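Local coordinates for protein PHOX (Pseudomonas fluorescens, PDB 4A9V) that hydrolyses phosphate monoesters as an alkaline phosphatase of the PhoX family, a beta-propeller enzyme with a complex iron-calcium cofactor, at residues G495-A500 against G507-L512; S456-T461 against A500-G505; R433-R436 against K442-A445. One frame throughout, in Å; residues are numbered along the deposited sequence.

Contact 1: G495-A500 against G507-L512; sequences GDSSNA and GNNQML
The amide oxygen of Asn509 grips the backbone of Gly495. Gly495 N donates to Asn509 OD1 at 2.8 Å, almost straight at 172° and tilted modestly from the carbonyl plane. Thr493 OG1 is a second partner of the same oxygen. The other branch, ND2, turns to Gly495 O with only a weak bond of 3.4 Å. ND2 also donates to a water, which lies 2.7 Å from Gly495 O, and to Cys531 O. With chi1 at -82°, Asn509 CG stands anti to its own carbonyl carbon, and the amide swings over to the Gly495 peptide. This is the tightly bonded part. Residues 495-500 lie in the propeller loop that joins strands 489-493 and 510-514, next to the metal centre; residues 507-512 close that loop and begin the second strand. Asn509 is about 4 Å from Glu532, side chain to side chain, and Glu532 with Asp494 holds a lithium ion here.

Towards Ser497 and Asn499 the contact loosens. Asn499 OD1 takes the N-H of Gly507 at 2.9 Å, but the donor stands 50° above the carbonyl plane. Waters fill in between. One water joins Asp496 O, Asn499 N and Gly507 O, and a second also bridges Asp496 O and Gly507 O. A third links Ser497 O to Asn508 OD1 at 2.7 and 2.8 Å, while Asn508 ND2 is held by Gly527 O.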
loop_
_atom_site.group_PDB
_atom_site.type_symbol
_atom_site.label_atom_id
_atom_site.label_comp_id
_atom_site.label_asym_id
_atom_site.label_seq_id
_atom_site.Cartn_x
_atom_site.Cartn_y
_atom_site.Cartn_z
ATOM N N GLY A 495 9.599 1.360 9.704
ATOM C CA GLY A 495 10.785 0.668 10.146
ATOM C C GLY A 495 10.834 0.475 11.639
ATOM O O GLY A 495 9.866 0.721 12.358
ATOM N N ASP A 496 11.988 0.016 12.088
ATOM C CA ASP A 496 12.272 -0.189 13.493
ATOM C C ASP A 496 12.423 1.167 14.188
ATOM O O ASP A 496 13.131 2.044 13.698
ATOM C CB ASP A 496 13.551 -1.016 13.621
ATOM C CG ASP A 496 13.851 -1.408 15.045
ATOM O OD1 ASP A 496 14.008 -0.492 15.875
ATOM O OD2 ASP A 496 14.029 -2.619 15.299
ATOM N N SER A 497 11.592 1.393 15.200
ATOM C CA SER A 497 11.538 2.664 15.905
ATOM C C SER A 497 12.186 2.570 17.283
ATOM O O SER A 497 11.975 3.432 18.131
ATOM C CB SER A 497 10.084 3.094 16.061
ATOM O OG SER A 497 9.511 3.320 14.791
ATOM N N SER A 498 13.044 1.575 17.476
ATOM C CA SER A 498 13.712 1.399 18.766
ATOM C C SER A 498 14.675 2.534 19.098
ATOM O O SER A 498 15.050 2.711 20.257
ATOM C CB SER A 498 14.452 0.063 18.807
ATOM O OG SER A 498 15.533 0.061 17.897
ATOM N N ASN A 499 15.182 3.208 18.074
ATOM C CA ASN A 499 16.236 4.196 18.264
ATOM C C ASN A 499 17.437 3.606 18.991
ATOM O O ASN A 499 18.168 4.322 19.677
ATOM C CB ASN A 499 15.717 5.407 19.045
ATOM C CG ASN A 499 16.580 6.641 18.849
ATOM O OD1 ASN A 499 17.061 6.908 17.748
ATOM N ND2 ASN A 499 16.746 7.422 19.908
ATOM N N ALA A 500 17.728 2.346 18.696
ATOM C CA ALA A 500 18.796 1.627 19.380
ATOM C C ALA A 500 19.455 0.635 18.429
ATOM O O ALA A 500 18.864 0.233 17.429
ATOM C CB ALA A 500 18.247 0.897 20.597
ATOM N N GLY A 507 15.204 7.349 15.505
ATOM C CA GLY A 507 13.956 7.764 16.138
ATOM C C GLY A 507 12.714 7.072 15.598
ATOM O O GLY A 507 12.774 5.956 15.079
ATOM N N ASN A 508 11.590 7.774 15.699
ATOM C CA ASN A 508 10.288 7.269 15.281
ATOM C C ASN A 508 10.193 7.231 13.756
ATOM O O ASN A 508 10.989 7.871 13.056
ATOM C CB ASN A 508 9.185 8.176 15.836
ATOM C CG ASN A 508 8.987 8.038 17.335
ATOM O OD1 ASN A 508 9.618 7.218 18.004
ATOM N ND2 ASN A 508 8.086 8.850 17.869
ATOM N N ASN A 509 9.143 6.591 13.253
ATOM C CA ASN A 509 8.882 6.619 11.824
ATOM C C ASN A 509 8.562 8.024 11.341
ATOM O O ASN A 509 8.236 8.921 12.125
ATOM C CB ASN A 509 7.773 5.631 11.470
ATOM C CG ASN A 509 8.295 4.224 11.345
ATOM O OD1 ASN A 509 9.271 3.990 10.630
ATOM N ND2 ASN A 509 7.688 3.286 12.063
ATOM N N GLN A 510 8.761 8.236 10.051
ATOM C CA GLN A 510 9.011 9.570 9.552
ATOM C C GLN A 510 8.717 9.690 8.071
ATOM O O GLN A 510 8.420 8.699 7.388
ATOM C CB GLN A 510 10.451 9.931 9.841
ATOM C CG GLN A 510 11.446 8.994 9.201
ATOM C CD GLN A 510 12.846 9.178 9.755
ATOM O OE1 GLN A 510 13.687 9.854 9.145
ATOM N NE2 GLN A 510 13.112 8.554 10.897
ATOM N N MET A 511 8.718 10.929 7.604
ATOM C CA MET A 511 8.591 11.222 6.194
ATOM C C MET A 511 9.736 12.128 5.790
ATOM O O MET A 511 10.069 13.081 6.499
ATOM C CB MET A 511 7.236 11.880 5.891
ATOM C CG MET A 511 7.008 12.183 4.412
ATOM S SD MET A 511 5.281 12.478 3.981
ATOM C CE MET A 511 4.973 13.994 4.873
ATOM N N LEU A 512 10.321 11.826 4.638
ATOM C CA LEU A 512 11.425 12.586 4.084
ATOM C C LEU A 512 11.067 13.056 2.680
ATOM O O LEU A 512 10.062 12.634 2.104
ATOM C CB LEU A 512 12.707 11.735 4.051
ATOM C CG LEU A 512 13.067 11.057 5.384
ATOM C CD1 LEU A 512 12.635 9.598 5.417
ATOM C CD2 LEU A 512 14.556 11.185 5.693
HETATM O O HOH W 1 7.208 0.472 11.874
HETATM O O HOH W 2 14.650 3.826 15.340
HETATM O O HOH W 3 12.900 4.993 12.365
HETATM O O HOH W 4 12.133 6.115 18.565
#

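Contact 2: S456-T461 against A500-G505; sequences SVHAGT and AGDFAG
The imidazole of His458 has Val457 on one face and Asp502 at its edge. Val457 CG1 lies 3.5 Å above the ring plane, over its centre. At the edge, His458 NE2 donates to Asp502 OD1 at 2.8 Å. The bond is nearly straight, 169°, and the oxygen sits in the ring plane. The carboxylate is not coplanar with the ring: the two planes are 66° apart, and the N-H meets OD1 from above the carboxylate plane. Asp502 serves the second flat group too, since its CB lies over the centre of one face of the Phe503 ring.

His458 CG is anti to its own carbonyl carbon, chi1 -65°, and this sends the ring out to the other loop. Asp502 CG takes the same kind of position, and the two side chains meet between the loops. Two propeller loops are joined here at the surface: one follows strand 443-451, the other links strands 489-493 and 510-514. The pair is a His-carboxylate hydrogen bond away from the annotated metal sites. With an alanine at His458, Asp502 OD1 would probably lose its N-H partner, and Val457 CG1 the ring it rests on.

Beside the polar pair, Val457 CG2 packs on Ala504 CB at 4.0 Å. The same methyl also lies 3.6 Å from the carbonyl oxygen Gly501 O. Behind His458 the chain folds into a type II turn up to Thr461. Thr461 OG1 and N both donate to His458 O, from the same face of its carbonyl plane, at 2.8 and 3.3 Å. Asn454 ND2 ties down the Asp502 and Ala504 carbonyls from outside.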
loop_
_atom_site.group_PDB
_atom_site.type_symbol
_atom_site.label_atom_id
_atom_site.label_comp_id
_atom_site.label_asym_id
_atom_site.label_seq_id
_atom_site.Cartn_x
_atom_site.Cartn_y
_atom_site.Cartn_z
ATOM N N SER A 456 26.196 6.332 11.327
ATOM C CA SER A 456 26.678 6.585 12.683
ATOM C C SER A 456 27.190 5.304 13.340
ATOM O O SER A 456 28.223 5.308 14.008
ATOM C CB SER A 456 25.574 7.209 13.535
ATOM O OG SER A 456 25.353 8.554 13.165
ATOM N N VAL A 457 26.506 4.199 13.071
ATOM C CA VAL A 457 26.789 2.928 13.720
ATOM C C VAL A 457 27.702 2.067 12.843
ATOM O O VAL A 457 28.528 1.312 13.354
ATOM C CB VAL A 457 25.477 2.179 14.014
ATOM C CG1 VAL A 457 25.761 0.788 14.552
ATOM C CG2 VAL A 457 24.610 2.975 14.983
ATOM N N HIS A 458 27.584 2.227 11.526
ATOM C CA HIS A 458 28.230 1.329 10.568
ATOM C C HIS A 458 29.003 2.087 9.514
ATOM O O HIS A 458 29.030 1.699 8.345
ATOM C CB HIS A 458 27.196 0.416 9.908
ATOM C CG HIS A 458 26.530 -0.542 10.866
ATOM N ND1 HIS A 458 27.212 -1.490 11.540
ATOM C CD2 HIS A 458 25.196 -0.675 11.239
ATOM C CE1 HIS A 458 26.349 -2.221 12.270
ATOM N NE2 HIS A 458 25.123 -1.694 12.114
ATOM N N ALA A 459 29.656 3.172 9.917
ATOM C CA ALA A 459 30.422 3.990 8.985
ATOM C C ALA A 459 31.379 3.143 8.153
ATOM O O ALA A 459 32.102 2.306 8.690
ATOM C CB ALA A 459 31.200 5.052 9.746
ATOM N N GLY A 460 31.446 3.434 6.858
ATOM C CA GLY A 460 32.467 2.864 5.981
ATOM C C GLY A 460 32.215 1.420 5.588
ATOM O O GLY A 460 33.115 0.743 5.094
ATOM N N THR A 461 31.001 0.942 5.852
ATOM C CA THR A 461 30.576 -0.408 5.460
ATOM C C THR A 461 29.267 -0.319 4.669
ATOM O O THR A 461 28.575 0.700 4.718
ATOM C CB THR A 461 30.339 -1.309 6.692
ATOM O OG1 THR A 461 29.140 -0.906 7.366
ATOM C CG2 THR A 461 31.524 -1.255 7.649
ATOM N N ALA A 500 17.728 2.346 18.696
ATOM C CA ALA A 500 18.796 1.627 19.380
ATOM C C ALA A 500 19.455 0.635 18.429
ATOM O O ALA A 500 18.864 0.233 17.429
ATOM C CB ALA A 500 18.247 0.897 20.597
ATOM N N GLY A 501 20.657 0.196 18.783
ATOM C CA GLY A 501 21.363 -0.810 17.998
ATOM C C GLY A 501 21.598 -0.353 16.572
ATOM O O GLY A 501 22.143 0.729 16.343
ATOM N N ASP A 502 21.134 -1.145 15.609
ATOM C CA ASP A 502 21.288 -0.798 14.193
ATOM C C ASP A 502 20.543 0.491 13.849
ATOM O O ASP A 502 20.799 1.104 12.815
ATOM C CB ASP A 502 20.776 -1.924 13.289
ATOM C CG ASP A 502 21.781 -3.045 13.102
ATOM O OD1 ASP A 502 22.976 -2.859 13.417
ATOM O OD2 ASP A 502 21.396 -4.070 12.501
ATOM N N PHE A 503 19.622 0.899 14.716
ATOM C CA PHE A 503 18.719 2.003 14.417
ATOM C C PHE A 503 18.959 3.181 15.356
ATOM O O PHE A 503 18.193 4.138 15.363
ATOM C CB PHE A 503 17.271 1.518 14.505
ATOM C CG PHE A 503 17.020 0.259 13.724
ATOM C CD1 PHE A 503 17.051 0.286 12.339
ATOM C CD2 PHE A 503 17.002 -0.972 14.360
ATOM C CE1 PHE A 503 16.955 -0.883 11.606
ATOM C CE2 PHE A 503 16.901 -2.144 13.635
ATOM C CZ PHE A 503 16.910 -2.103 12.253
ATOM N N ALA A 504 20.093 3.173 16.049
ATOM C CA ALA A 504 20.425 4.274 16.952
ATOM C C ALA A 504 20.480 5.580 16.173
ATOM O O ALA A 504 21.225 5.696 15.200
ATOM C CB ALA A 504 21.750 4.013 17.653
ATOM N N GLY A 505 19.713 6.568 16.628
ATOM C CA GLY A 505 19.699 7.878 15.998
ATOM C C GLY A 505 18.588 8.092 14.985
ATOM O O GLY A 505 18.433 9.193 14.465
#

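Contact 3: R433-R436 against K442-A445; sequences RTDR and KTFA
Phe444 lies across from Thr434, and both side chains leave the same face of the sheet. The Phe444 ring nevertheless turns away from residues 433-436. Its CG sits between the backbone N and the carbonyl carbon, chi1 53°. The atom that touches the other strand is therefore CB, which lies 3.3 Å from Arg433 O and 3.9 Å from Thr434 CA. The ring itself meets those of Trp432, Trp345 and Phe329, all at inclined angles. Thr434 directs OG1 to the carbonyl of Asp438 in the connecting loop.

Arg433 and Ala445 share the opposite face. Ala445 is short, and the Arg433 chain runs extended away from it. Its guanidinium end is engaged by a salt bridge from NE to Asp437. Between these two residues the backbone does the work: Arg433 N donates to Ala445 O at 2.8 Å, and Ala445 N returns a bond to Arg433 O at 3.1 Å.

Closer to the loop, Asp435 and Thr443 stand across from each other. Asp435 CB is 3.8 Å from Thr443 OG1, so carbon rather than carboxylate faces the hydroxyl. In the conformer described here, NH1 of Arg436 forms a salt bridge to Asp435 OD2 at 2.8 Å, but Arg436 has a second conformer, so the pairing is uncertain. In the backbone, Asp435 N donates to Thr443 O at 3.0 Å.

Arg433-Ala445 is thus a hydrogen-bonded pair and Thr434-Phe444 a non-hydrogen-bonded pair. This is the loop end of an antiparallel beta hairpin, strands 428-434 and 443-451, in the propeller and away from the annotated metal sites.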
loop_
_atom_site.group_PDB
_atom_site.type_symbol
_atom_site.label_atom_id
_atom_site.label_comp_id
_atom_site.label_asym_id
_atom_site.label_seq_id
_atom_site.Cartn_x
_atom_site.Cartn_y
_atom_site.Cartn_z
ATOM N N ARG A 433 14.079 3.487 -15.589
ATOM C CA ARG A 433 13.701 4.326 -16.716
ATOM C C ARG A 433 13.365 3.431 -17.903
ATOM O O ARG A 433 14.221 2.716 -18.435
ATOM C CB ARG A 433 14.830 5.273 -17.087
ATOM C CG ARG A 433 14.469 6.191 -18.238
ATOM C CD ARG A 433 15.581 7.168 -18.528
ATOM N NE ARG A 433 15.205 8.086 -19.589
ATOM C CZ ARG A 433 15.963 9.091 -20.007
ATOM N NH1 ARG A 433 17.140 9.317 -19.444
ATOM N NH2 ARG A 433 15.510 9.902 -20.947
ATOM N N THR A 434 12.087 3.396 -18.244
ATOM C CA THR A 434 11.603 2.555 -19.318
ATOM C C THR A 434 12.215 2.984 -20.657
ATOM O O THR A 434 12.405 4.174 -20.918
ATOM C CB THR A 434 10.060 2.592 -19.345
ATOM O OG1 THR A 434 9.556 1.514 -20.140
ATOM C CG2 THR A 434 9.534 3.930 -19.842
ATOM N N ASP A 435 12.557 2.013 -21.499
ATOM C CA ASP A 435 13.251 2.332 -22.740
ATOM C C ASP A 435 12.420 3.284 -23.598
ATOM O O ASP A 435 11.191 3.162 -23.687
ATOM C CB ASP A 435 13.592 1.064 -23.525
ATOM C CG ASP A 435 14.508 1.334 -24.708
ATOM O OD1 ASP A 435 15.516 2.050 -24.538
ATOM O OD2 ASP A 435 14.240 0.797 -25.806
ATOM N N ARG A 436 13.121 4.220 -24.227
ATOM C CA ARG A 436 12.512 5.241 -25.073
ATOM C C ARG A 436 11.554 6.148 -24.305
ATOM O O ARG A 436 10.842 6.950 -24.911
ATOM C CB ARG A 436 11.810 4.603 -26.281
ATOM C CG ARG A 436 12.668 3.580 -27.015
ATOM C CD ARG A 436 11.922 2.922 -28.171
ATOM N NE ARG A 436 10.692 2.255 -27.743
ATOM C CZ ARG A 436 10.616 0.982 -27.340
ATOM N NH1 ARG A 436 11.691 0.364 -26.847
ATOM N NH2 ARG A 436 9.423 0.418 -27.193
ATOM N N LYS A 442 9.594 -3.149 -23.047
ATOM C CA LYS A 442 9.786 -4.361 -22.289
ATOM C C LYS A 442 11.173 -4.447 -21.662
ATOM O O LYS A 442 11.471 -5.415 -20.978
ATOM C CB LYS A 442 9.488 -5.571 -23.170
ATOM C CG LYS A 442 7.991 -5.678 -23.465
ATOM C CD LYS A 442 7.621 -6.763 -24.458
ATOM C CE LYS A 442 6.238 -6.492 -25.038
ATOM N NZ LYS A 442 5.695 -7.645 -25.805
ATOM N N THR A 443 11.974 -3.395 -21.814
ATOM C CA THR A 443 13.240 -3.287 -21.094
ATOM C C THR A 443 13.393 -1.905 -20.477
ATOM O O THR A 443 12.688 -0.959 -20.847
ATOM C CB THR A 443 14.461 -3.575 -21.997
ATOM O OG1 THR A 443 14.608 -2.528 -22.959
ATOM C CG2 THR A 443 14.299 -4.904 -22.727
ATOM N N PHE A 444 14.299 -1.819 -19.506
ATOM C CA PHE A 444 14.537 -0.593 -18.779
ATOM C C PHE A 444 15.958 -0.575 -18.225
ATOM O O PHE A 444 16.609 -1.621 -18.108
ATOM C CB PHE A 444 13.509 -0.429 -17.647
ATOM C CG PHE A 444 13.412 -1.618 -16.730
ATOM C CD1 PHE A 444 14.338 -1.801 -15.712
ATOM C CD2 PHE A 444 12.420 -2.567 -16.892
ATOM C CE1 PHE A 444 14.274 -2.905 -14.881
ATOM C CE2 PHE A 444 12.347 -3.667 -16.060
ATOM C CZ PHE A 444 13.240 -3.805 -15.020
ATOM N N ALA A 445 16.422 0.629 -17.903
ATOM C CA ALA A 445 17.624 0.827 -17.112
ATOM C C ALA A 445 17.219 1.040 -15.656
ATOM O O ALA A 445 16.277 1.767 -15.386
ATOM C CB ALA A 445 18.371 2.042 -17.634
#

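In the fold
Along the chain contact 3 comes first, and it closes before the other two open. Contacts 1 and 2 cross in sequence and share Ala500, so both draw on the loop between strands 489-493 and 510-514. Their centres are about 13 Å apart, and Asp496 of contact 1 touches Phe503 of contact 2. That loop therefore reaches from the metal centre, near Asp494 and Glu532, out to the surface loop at 456-461. Contact 3 belongs to another sheet. Its centre is about 34 Å from that of contact 1 and about 35 Å from that of contact 2, with no touch. Strand 443-451 leads from contact 3 into the loop that carries residues 456-461.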